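Local coordinates for protein IclR transcriptional regulator (Thermotoga maritima, PDB 1MKM) that probably binds DNA through a winged helix-turn-helix domain to regulate transcription, as a zinc-binding member of the IclR family, at residues I17-E28 / V53-P63; M92-L101 / D113-I121. All blocks are in the same frame, centred on the assembly; numbering follows the deposited sequence.

How the contacts relate
The two contacts sit in different parts of the chain, contact 1 in the probable DNA-binding part and contact 2 in the C-terminal regulatory part. Their centres are 33 Å apart, and their nearest atoms come to about 13 Å without touching. Contact 1 lies away from the metal site. Contact 2 borders it: the side chain of H100 is about 6 Å from a bound zinc ion and about 6 Å from the side chain of C199, a zinc ligand known for this protein. The assembly ties the two regions together, since N20 of contact 1 hydrogen-bonds to K93 of the third subunit and K19 packs on that subunit's E118, both from the segments of its own contact 2.

Contact 1: I17-E28 / V53-P63; sequences IVKNPGDVSVSE and VLRKKDKRYVP
R60 reaches across to D23 and E28 and is the centre of a salt-bridge network that also takes in K56. Its chain is bent at chi2 and chi3 (-82° and -69°), which brings the guanidinium over the start of helix 26-32, with S25 N above its centre. R60 NH1 donates to E28 OE1 at 2.7 Å, approaching from above a carboxylate turned nearly perpendicular to the guanidinium. The bonds from R60 NE and NH2 to D23 OD2 are weak. D23 OD1 is met more firmly by K56 NZ at 2.5 Å, from above the carboxylate plane.

Backbone pairing is limited to a single antiparallel bridge between V24 and Y61, in which Y61 N donates to V24 O at 2.6 Å. Right after it, S25 and E28 form a capping box: S25 N gives a nearly straight bond (163°) to E28 OE2 at 3.1 Å, while the return bond to S25 OG is less certain.

Apolar contacts flank these polar ones. V26 CG1 presses on the edge of the Y61 ring at CE1, 3.2 Å away, and the Y61 side chain also touches M44 on helix 37-50. I17 sends CD1 to V53 CG2 (3.9 Å) and CG2 to P63 CD (4.1 Å), joining helix 6-19 to the hairpin.

Strands 53-55 and 61-63 form the wing, and V24, between helices 6-19 and 26-32, bridges to it at Y61, as the first short strand does in winged helix-turn-helix folds.

Contact 2: M92-L101 / D113-I121; sequences MKRTGETVHL and DKVEGEQSI
M92 and V115 meet at the tight end of this contact, where the last turn of helix 79-93 rests on strand 108-115. V115 turns CG1 anti to its backbone N (chi1 169°), and that methyl lies 3.3 Å from M92 CB, closer than carbons usually pack. M92 CG, likewise anti to its own N (chi1 177°), comes 3.3 Å from E116 O, and bends at chi2 and chi3 fold the rest of the chain so that CE also touches V115 CG1. L88, from the same helix, also packs on V115 and V99.

The strands 98-101 and 113-115 run antiparallel, their axes 4.8 Å apart. V99 and V115 form a hydrogen-bonded pair with two matching bonds, V99 N to V115 O and V115 N to V99 O, both 3.0 Å. On the other face of the sheet, at the non-hydrogen-bonded pair, the extended K114 chain runs alongside the H100 ring, the two side chains heading in one direction, with K114 CE 3.3 Å from H100 CE1. K114 carries its NZ on to S125 OG.

Beyond the strands the backbones stay close where G117 passes G96 and T98, but the hydrogen bonds weaken. T98 OG1 accepts a weak bond from G117 N, and I121 CD1 packs 3.5 Å from the same oxygen. The solvent side lies at E118, an exposed residue that gives a weak bond from its N to G96 O (3.4 Å) and brings OE2 near G96 CA. Q119 NE2 comes near G96 O at a poor angle. The polar ends of E97 and Q119 turn instead to K223.

Regular backbone bonds and apolar packing thus fix the hairpin, whereas the turn after it is held by weak bonds and borrowed partners, among them E194 of the third subunit, which accepts from S120 N. The paired backbone bonds set the strand that carries H100, whose side chain lies about 6 Å from a bound zinc ion.

Contact 1: I17-E28 / V53-P63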
loop_
_atom_site.group_PDB
_atom_site.type_symbol
_atom_site.label_atom_id
_atom_site.label_comp_id
_atom_site.label_asym_id
_atom_site.label_seq_id
_atom_site.Cartn_x
_atom_site.Cartn_y
_atom_site.Cartn_z
ATOM N N ILE B 17 -8.601 21.744 7.356
ATOM C CA ILE B 17 -7.689 20.921 6.577
ATOM C C ILE B 17 -7.366 19.639 7.333
ATOM O O ILE B 17 -7.168 18.584 6.723
ATOM C CB ILE B 17 -6.394 21.704 6.237
ATOM C CG1 ILE B 17 -6.764 22.984 5.471
ATOM C CG2 ILE B 17 -5.446 20.838 5.413
ATOM C CD1 ILE B 17 -5.594 23.863 5.153
ATOM N N VAL B 18 -7.328 19.730 8.661
ATOM C CA VAL B 18 -7.048 18.562 9.501
ATOM C C VAL B 18 -8.158 17.521 9.421
ATOM O O VAL B 18 -7.880 16.323 9.332
ATOM C CB VAL B 18 -6.882 18.931 10.996
ATOM C CG1 VAL B 18 -7.283 17.749 11.869
ATOM C CG2 VAL B 18 -5.438 19.284 11.303
ATOM N N LYS B 19 -9.412 17.974 9.462
ATOM C CA LYS B 19 -10.540 17.049 9.427
ATOM C C LYS B 19 -11.016 16.752 8.016
ATOM O O LYS B 19 -11.951 15.979 7.828
ATOM C CB LYS B 19 -11.712 17.585 10.264
ATOM C CG LYS B 19 -11.382 17.905 11.743
ATOM C CD LYS B 19 -10.780 16.709 12.509
ATOM C CE LYS B 19 -10.393 17.083 13.970
ATOM N NZ LYS B 19 -9.791 15.972 14.790
ATOM N N ASN B 20 -10.364 17.347 7.025
ATOM C CA ASN B 20 -10.753 17.133 5.641
ATOM C C ASN B 20 -10.134 15.882 5.012
ATOM O O ASN B 20 -8.907 15.737 4.947
ATOM C CB ASN B 20 -10.386 18.352 4.798
ATOM C CG ASN B 20 -10.900 18.250 3.379
ATOM O OD1 ASN B 20 -12.103 18.111 3.153
ATOM N ND2 ASN B 20 -9.989 18.319 2.411
ATOM N N PRO B 21 -10.979 14.943 4.567
ATOM C CA PRO B 21 -10.462 13.724 3.940
ATOM C C PRO B 21 -9.831 14.122 2.607
ATOM O O PRO B 21 -10.488 14.735 1.767
ATOM C CB PRO B 21 -11.719 12.883 3.749
ATOM C CG PRO B 21 -12.588 13.310 4.896
ATOM C CD PRO B 21 -12.414 14.809 4.868
ATOM N N GLY B 22 -8.563 13.787 2.406
ATOM C CA GLY B 22 -7.914 14.162 1.161
ATOM C C GLY B 22 -7.157 15.479 1.279
ATOM O O GLY B 22 -6.529 15.740 2.307
ATOM N N ASP B 23 -7.203 16.309 0.237
ATOM C CA ASP B 23 -6.492 17.596 0.260
ATOM C C ASP B 23 -7.339 18.792 -0.174
ATOM O O ASP B 23 -8.528 18.649 -0.464
ATOM C CB ASP B 23 -5.247 17.517 -0.616
ATOM C CG ASP B 23 -5.575 17.177 -2.037
ATOM O OD1 ASP B 23 -4.649 16.789 -2.779
ATOM O OD2 ASP B 23 -6.766 17.306 -2.404
ATOM N N VAL B 24 -6.715 19.967 -0.230
ATOM C CA VAL B 24 -7.426 21.187 -0.600
ATOM C C VAL B 24 -6.534 22.208 -1.330
ATOM O O VAL B 24 -5.370 22.392 -0.982
ATOM C CB VAL B 24 -8.021 21.860 0.672
ATOM C CG1 VAL B 24 -6.919 22.518 1.466
ATOM C CG2 VAL B 24 -9.090 22.865 0.297
ATOM N N SER B 25 -7.101 22.884 -2.328
ATOM C CA SER B 25 -6.379 23.889 -3.115
ATOM C C SER B 25 -6.603 25.276 -2.545
ATOM O O SER B 25 -7.598 25.510 -1.862
ATOM C CB SER B 25 -6.881 23.900 -4.553
ATOM O OG SER B 25 -8.220 24.373 -4.599
ATOM N N VAL B 26 -5.687 26.196 -2.835
ATOM C CA VAL B 26 -5.824 27.565 -2.357
ATOM C C VAL B 26 -7.188 28.065 -2.809
ATOM O O VAL B 26 -7.913 28.716 -2.055
ATOM C CB VAL B 26 -4.743 28.499 -2.956
ATOM C CG1 VAL B 26 -3.363 27.977 -2.634
ATOM C CG2 VAL B 26 -4.918 28.610 -4.458
ATOM N N SER B 27 -7.521 27.743 -4.053
ATOM C CA SER B 27 -8.782 28.137 -4.664
ATOM C C SER B 27 -9.979 27.697 -3.838
ATOM O O SER B 27 -10.897 28.479 -3.596
ATOM C CB SER B 27 -8.877 27.538 -6.070
ATOM O OG SER B 27 -10.209 27.536 -6.550
ATOM N N GLU B 28 -9.957 26.443 -3.396
ATOM C CA GLU B 28 -11.048 25.868 -2.617
ATOM C C GLU B 28 -11.242 26.498 -1.240
ATOM O O GLU B 28 -12.375 26.727 -0.813
ATOM C CB GLU B 28 -10.833 24.361 -2.499
ATOM C CG GLU B 28 -10.866 23.655 -3.850
ATOM C CD GLU B 28 -10.421 22.208 -3.775
ATOM O OE1 GLU B 28 -10.536 21.498 -4.801
ATOM O OE2 GLU B 28 -9.954 21.783 -2.695
ATOM N N VAL B 53 0.799 22.735 7.484
ATOM C CA VAL B 53 0.286 22.206 6.245
ATOM C C VAL B 53 1.430 21.873 5.298
ATOM O O VAL B 53 2.524 22.444 5.399
ATOM C CB VAL B 53 -0.665 23.222 5.600
ATOM C CG1 VAL B 53 -1.024 22.797 4.220
ATOM C CG2 VAL B 53 -1.914 23.339 6.450
ATOM N N LEU B 54 1.182 20.933 4.392
ATOM C CA LEU B 54 2.187 20.522 3.414
ATOM C C LEU B 54 1.650 20.827 2.033
ATOM O O LEU B 54 0.487 20.531 1.732
ATOM C CB LEU B 54 2.468 19.021 3.534
ATOM C CG LEU B 54 3.715 18.505 2.807
ATOM C CD1 LEU B 54 4.933 19.289 3.286
ATOM C CD2 LEU B 54 3.892 16.998 3.081
ATOM N N ARG B 55 2.465 21.439 1.185
ATOM C CA ARG B 55 1.951 21.714 -0.143
ATOM C C ARG B 55 2.495 20.713 -1.142
ATOM O O ARG B 55 3.702 20.476 -1.206
ATOM C CB ARG B 55 2.247 23.149 -0.604
ATOM C CG ARG B 55 1.333 23.535 -1.751
ATOM C CD ARG B 55 1.449 24.980 -2.190
ATOM N NE ARG B 55 0.370 25.319 -3.118
ATOM C CZ ARG B 55 0.190 26.526 -3.652
ATOM N NH1 ARG B 55 1.022 27.519 -3.359
ATOM N NH2 ARG B 55 -0.843 26.745 -4.468
ATOM N N LYS B 56 1.573 20.123 -1.901
ATOM C CA LYS B 56 1.879 19.118 -2.911
ATOM C C LYS B 56 2.471 19.703 -4.188
ATOM O O LYS B 56 2.359 20.909 -4.456
ATOM C CB LYS B 56 0.609 18.346 -3.288
ATOM C CG LYS B 56 -0.078 17.601 -2.155
ATOM C CD LYS B 56 -1.308 16.862 -2.680
ATOM C CE LYS B 56 -1.927 15.968 -1.615
ATOM N NZ LYS B 56 -2.953 15.035 -2.165
ATOM N N LYS B 57 3.089 18.833 -4.984
ATOM C CA LYS B 57 3.682 19.252 -6.244
ATOM C C LYS B 57 2.553 19.860 -7.069
ATOM O O LYS B 57 2.757 20.823 -7.803
ATOM C CB LYS B 57 4.301 18.054 -6.971
ATOM C CG LYS B 57 5.645 18.374 -7.612
ATOM C CD LYS B 57 6.353 17.133 -8.152
ATOM C CE LYS B 57 5.673 16.586 -9.401
ATOM N NZ LYS B 57 5.666 17.573 -10.514
ATOM N N ASP B 58 1.355 19.302 -6.920
ATOM C CA ASP B 58 0.184 19.800 -7.632
ATOM C C ASP B 58 -0.420 21.032 -6.961
ATOM O O ASP B 58 -1.545 21.425 -7.268
ATOM C CB ASP B 58 -0.870 18.699 -7.741
ATOM C CG ASP B 58 -0.953 17.854 -6.490
ATOM O OD1 ASP B 58 0.013 17.109 -6.213
ATOM O OD2 ASP B 58 -1.981 17.939 -5.786
ATOM N N LYS B 59 0.339 21.633 -6.050
ATOM C CA LYS B 59 -0.098 22.817 -5.318
ATOM C C LYS B 59 -1.332 22.658 -4.410
ATOM O O LYS B 59 -1.854 23.646 -3.879
ATOM C CB LYS B 59 -0.299 23.984 -6.288
ATOM C CG LYS B 59 1.017 24.612 -6.746
ATOM C CD LYS B 59 0.795 25.939 -7.458
ATOM C CE LYS B 59 2.112 26.653 -7.718
ATOM N NZ LYS B 59 1.927 27.965 -8.401
ATOM N N ARG B 60 -1.788 21.418 -4.231
ATOM C CA ARG B 60 -2.922 21.121 -3.356
ATOM C C ARG B 60 -2.317 20.954 -1.961
ATOM O O ARG B 60 -1.137 20.616 -1.831
ATOM C CB ARG B 60 -3.615 19.829 -3.784
ATOM C CG ARG B 60 -4.041 19.813 -5.237
ATOM C CD ARG B 60 -5.352 20.521 -5.445
ATOM N NE ARG B 60 -6.441 19.773 -4.838
ATOM C CZ ARG B 60 -7.722 20.084 -4.984
ATOM N NH1 ARG B 60 -8.068 21.131 -5.724
ATOM N NH2 ARG B 60 -8.656 19.349 -4.392
ATOM N N TYR B 61 -3.129 21.166 -0.926
ATOM C CA TYR B 61 -2.657 21.103 0.455
ATOM C C TYR B 61 -3.054 19.899 1.322
ATOM O O TYR B 61 -4.182 19.421 1.292
ATOM C CB TYR B 61 -3.078 22.371 1.195
ATOM C CG TYR B 61 -2.412 23.645 0.718
ATOM C CD1 TYR B 61 -2.955 24.398 -0.326
ATOM C CD2 TYR B 61 -1.259 24.115 1.340
ATOM C CE1 TYR B 61 -2.361 25.599 -0.731
ATOM C CE2 TYR B 61 -0.659 25.309 0.945
ATOM C CZ TYR B 61 -1.215 26.044 -0.083
ATOM O OH TYR B 61 -0.638 27.235 -0.434
ATOM N N VAL B 62 -2.101 19.471 2.138
ATOM C CA VAL B 62 -2.284 18.350 3.037
ATOM C C VAL B 62 -1.705 18.738 4.392
ATOM O O VAL B 62 -0.787 19.554 4.474
ATOM C CB VAL B 62 -1.574 17.100 2.447
ATOM C CG1 VAL B 62 -0.741 16.412 3.484
ATOM C CG2 VAL B 62 -2.607 16.155 1.859
ATOM N N PRO B 63 -2.249 18.179 5.481
ATOM C CA PRO B 63 -1.716 18.530 6.801
ATOM C C PRO B 63 -0.235 18.210 6.987
ATOM O O PRO B 63 0.266 17.194 6.506
ATOM C CB PRO B 63 -2.620 17.754 7.770
ATOM C CG PRO B 63 -3.162 16.638 6.938
ATOM C CD PRO B 63 -3.406 17.279 5.600
#

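Contact 2: M92-L101 / D113-I121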
loop_
_atom_site.group_PDB
_atom_site.type_symbol
_atom_site.label_atom_id
_atom_site.label_comp_id
_atom_site.label_asym_id
_atom_site.label_seq_id
_atom_site.Cartn_x
_atom_site.Cartn_y
_atom_site.Cartn_z
ATOM N N MET B 92 -2.715 -5.684 26.475
ATOM C CA MET B 92 -3.351 -5.979 25.199
ATOM C C MET B 92 -2.921 -7.334 24.630
ATOM O O MET B 92 -3.717 -8.043 23.997
ATOM C CB MET B 92 -3.033 -4.887 24.188
ATOM C CG MET B 92 -3.596 -5.145 22.798
ATOM S SD MET B 92 -2.603 -6.259 21.758
ATOM C CE MET B 92 -1.178 -5.237 21.499
ATOM N N LYS B 93 -1.660 -7.690 24.851
ATOM C CA LYS B 93 -1.139 -8.949 24.342
ATOM C C LYS B 93 -1.601 -10.126 25.183
ATOM O O LYS B 93 -1.629 -11.262 24.705
ATOM C CB LYS B 93 0.381 -8.891 24.286
ATOM C CG LYS B 93 0.876 -7.795 23.378
ATOM C CD LYS B 93 2.359 -7.563 23.555
ATOM C CE LYS B 93 3.167 -8.579 22.789
ATOM N NZ LYS B 93 2.913 -8.438 21.333
ATOM N N ARG B 94 -1.980 -9.854 26.428
ATOM C CA ARG B 94 -2.451 -10.910 27.312
ATOM C C ARG B 94 -3.970 -10.995 27.400
ATOM O O ARG B 94 -4.498 -11.843 28.116
ATOM C CB ARG B 94 -1.857 -10.740 28.707
ATOM C CG ARG B 94 -0.343 -10.681 28.686
ATOM C CD ARG B 94 0.247 -10.873 30.061
ATOM N NE ARG B 94 -0.068 -9.784 30.974
ATOM C CZ ARG B 94 0.209 -9.802 32.271
ATOM N NH1 ARG B 94 0.804 -10.859 32.808
ATOM N NH2 ARG B 94 -0.096 -8.759 33.028
ATOM N N THR B 95 -4.672 -10.126 26.675
ATOM C CA THR B 95 -6.131 -10.163 26.679
ATOM C C THR B 95 -6.649 -10.111 25.252
ATOM O O THR B 95 -7.726 -10.642 24.953
ATOM C CB THR B 95 -6.748 -8.983 27.444
ATOM O OG1 THR B 95 -6.499 -7.771 26.722
ATOM C CG2 THR B 95 -6.167 -8.884 28.852
ATOM N N GLY B 96 -5.867 -9.466 24.379
ATOM C CA GLY B 96 -6.232 -9.329 22.980
ATOM C C GLY B 96 -7.235 -8.208 22.784
ATOM O O GLY B 96 -7.733 -7.969 21.681
ATOM N N GLU B 97 -7.517 -7.501 23.872
ATOM C CA GLU B 97 -8.479 -6.417 23.854
ATOM C C GLU B 97 -7.813 -5.051 23.842
ATOM O O GLU B 97 -6.674 -4.893 24.296
ATOM C CB GLU B 97 -9.386 -6.521 25.083
ATOM C CG GLU B 97 -10.021 -7.885 25.271
ATOM C CD GLU B 97 -10.762 -8.335 24.044
ATOM O OE1 GLU B 97 -11.637 -7.582 23.571
ATOM O OE2 GLU B 97 -10.475 -9.444 23.542
ATOM N N THR B 98 -8.535 -4.068 23.308
ATOM C CA THR B 98 -8.070 -2.691 23.262
ATOM C C THR B 98 -7.971 -2.210 24.717
ATOM O O THR B 98 -8.797 -2.566 25.557
ATOM C CB THR B 98 -9.060 -1.820 22.474
ATOM O OG1 THR B 98 -9.144 -2.310 21.129
ATOM C CG2 THR B 98 -8.619 -0.373 22.454
ATOM N N VAL B 99 -6.943 -1.417 24.996
ATOM C CA VAL B 99 -6.662 -0.886 26.328
ATOM C C VAL B 99 -6.646 0.644 26.286
ATOM O O VAL B 99 -6.089 1.217 25.354
ATOM C CB VAL B 99 -5.268 -1.364 26.795
ATOM C CG1 VAL B 99 -4.948 -0.841 28.201
ATOM C CG2 VAL B 99 -5.207 -2.882 26.739
ATOM N N HIS B 100 -7.249 1.298 27.279
ATOM C CA HIS B 100 -7.260 2.760 27.337
ATOM C C HIS B 100 -6.680 3.240 28.649
ATOM O O HIS B 100 -6.683 2.521 29.646
ATOM C CB HIS B 100 -8.681 3.325 27.223
ATOM C CG HIS B 100 -9.341 3.052 25.911
ATOM N ND1 HIS B 100 -9.220 3.896 24.827
ATOM C CD2 HIS B 100 -10.124 2.025 25.505
ATOM C CE1 HIS B 100 -9.901 3.401 23.808
ATOM N NE2 HIS B 100 -10.459 2.264 24.192
ATOM N N LEU B 101 -6.174 4.466 28.634
ATOM C CA LEU B 101 -5.624 5.097 29.824
ATOM C C LEU B 101 -6.139 6.523 29.789
ATOM O O LEU B 101 -5.748 7.304 28.914
ATOM C CB LEU B 101 -4.091 5.112 29.799
ATOM C CG LEU B 101 -3.482 5.848 31.004
ATOM C CD1 LEU B 101 -3.723 5.019 32.236
ATOM C CD2 LEU B 101 -1.975 6.105 30.826
ATOM N N ASP B 113 -3.484 7.658 26.153
ATOM C CA ASP B 113 -2.802 6.517 25.548
ATOM C C ASP B 113 -3.823 5.439 25.195
ATOM O O ASP B 113 -4.843 5.286 25.868
ATOM C CB ASP B 113 -1.752 5.927 26.493
ATOM C CG ASP B 113 -0.666 5.151 25.749
ATOM O OD1 ASP B 113 -0.952 4.590 24.675
ATOM O OD2 ASP B 113 0.480 5.097 26.241
ATOM N N LYS B 114 -3.559 4.697 24.130
ATOM C CA LYS B 114 -4.468 3.641 23.727
ATOM C C LYS B 114 -3.724 2.582 22.919
ATOM O O LYS B 114 -2.970 2.899 21.990
ATOM C CB LYS B 114 -5.633 4.225 22.898
ATOM C CG LYS B 114 -6.625 3.199 22.347
ATOM C CD LYS B 114 -7.442 3.797 21.204
ATOM C CE LYS B 114 -8.599 2.899 20.798
ATOM N NZ LYS B 114 -9.376 3.445 19.644
ATOM N N VAL B 115 -3.913 1.321 23.293
ATOM C CA VAL B 115 -3.295 0.218 22.562
ATOM C C VAL B 115 -4.415 -0.525 21.855
ATOM O O VAL B 115 -5.253 -1.139 22.510
ATOM C CB VAL B 115 -2.602 -0.805 23.482
ATOM C CG1 VAL B 115 -2.234 -2.053 22.663
ATOM C CG2 VAL B 115 -1.377 -0.215 24.111
ATOM N N GLU B 116 -4.426 -0.486 20.528
ATOM C CA GLU B 116 -5.463 -1.183 19.781
ATOM C C GLU B 116 -5.338 -2.693 19.955
ATOM O O GLU B 116 -4.245 -3.227 20.146
ATOM C CB GLU B 116 -5.398 -0.826 18.293
ATOM C CG GLU B 116 -5.633 0.643 17.984
ATOM C CD GLU B 116 -5.820 0.904 16.497
ATOM O OE1 GLU B 116 -5.010 0.387 15.698
ATOM O OE2 GLU B 116 -6.771 1.628 16.123
ATOM N N GLY B 117 -6.475 -3.373 19.895
ATOM C CA GLY B 117 -6.495 -4.811 20.040
ATOM C C GLY B 117 -6.428 -5.473 18.675
ATOM O O GLY B 117 -6.328 -4.810 17.626
ATOM N N GLU B 118 -6.505 -6.792 18.702
ATOM C CA GLU B 118 -6.435 -7.610 17.505
ATOM C C GLU B 118 -7.563 -7.382 16.510
ATOM O O GLU B 118 -7.370 -7.542 15.302
ATOM C CB GLU B 118 -6.369 -9.077 17.928
ATOM C CG GLU B 118 -5.119 -9.369 18.751
ATOM C CD GLU B 118 -5.113 -10.750 19.372
ATOM O OE1 GLU B 118 -5.656 -11.694 18.753
ATOM O OE2 GLU B 118 -4.544 -10.893 20.474
ATOM N N GLN B 119 -8.743 -7.033 17.010
ATOM C CA GLN B 119 -9.884 -6.777 16.130
ATOM C C GLN B 119 -10.440 -5.363 16.342
ATOM O O GLN B 119 -10.329 -4.796 17.432
ATOM C CB GLN B 119 -10.977 -7.832 16.353
ATOM C CG GLN B 119 -10.742 -8.723 17.559
ATOM C CD GLN B 119 -10.973 -7.999 18.875
ATOM O OE1 GLN B 119 -12.113 -7.671 19.226
ATOM N NE2 GLN B 119 -9.891 -7.738 19.611
ATOM N N SER B 120 -10.998 -4.788 15.280
ATOM C CA SER B 120 -11.576 -3.447 15.365
ATOM C C SER B 120 -12.847 -3.532 16.231
ATOM O O SER B 120 -13.633 -4.479 16.102
ATOM C CB SER B 120 -11.952 -2.948 13.965
ATOM O OG SER B 120 -10.898 -3.137 13.033
ATOM N N ILE B 121 -13.047 -2.571 17.127
ATOM C CA ILE B 121 -14.248 -2.577 17.965
ATOM C C ILE B 121 -15.083 -1.345 17.643
ATOM O O ILE B 121 -14.538 -0.281 17.367
ATOM C CB ILE B 121 -13.892 -2.601 19.462
ATOM C CG1 ILE B 121 -12.951 -1.444 19.815
ATOM C CG2 ILE B 121 -13.269 -3.965 19.811
ATOM C CD1 ILE B 121 -12.532 -1.439 21.294
#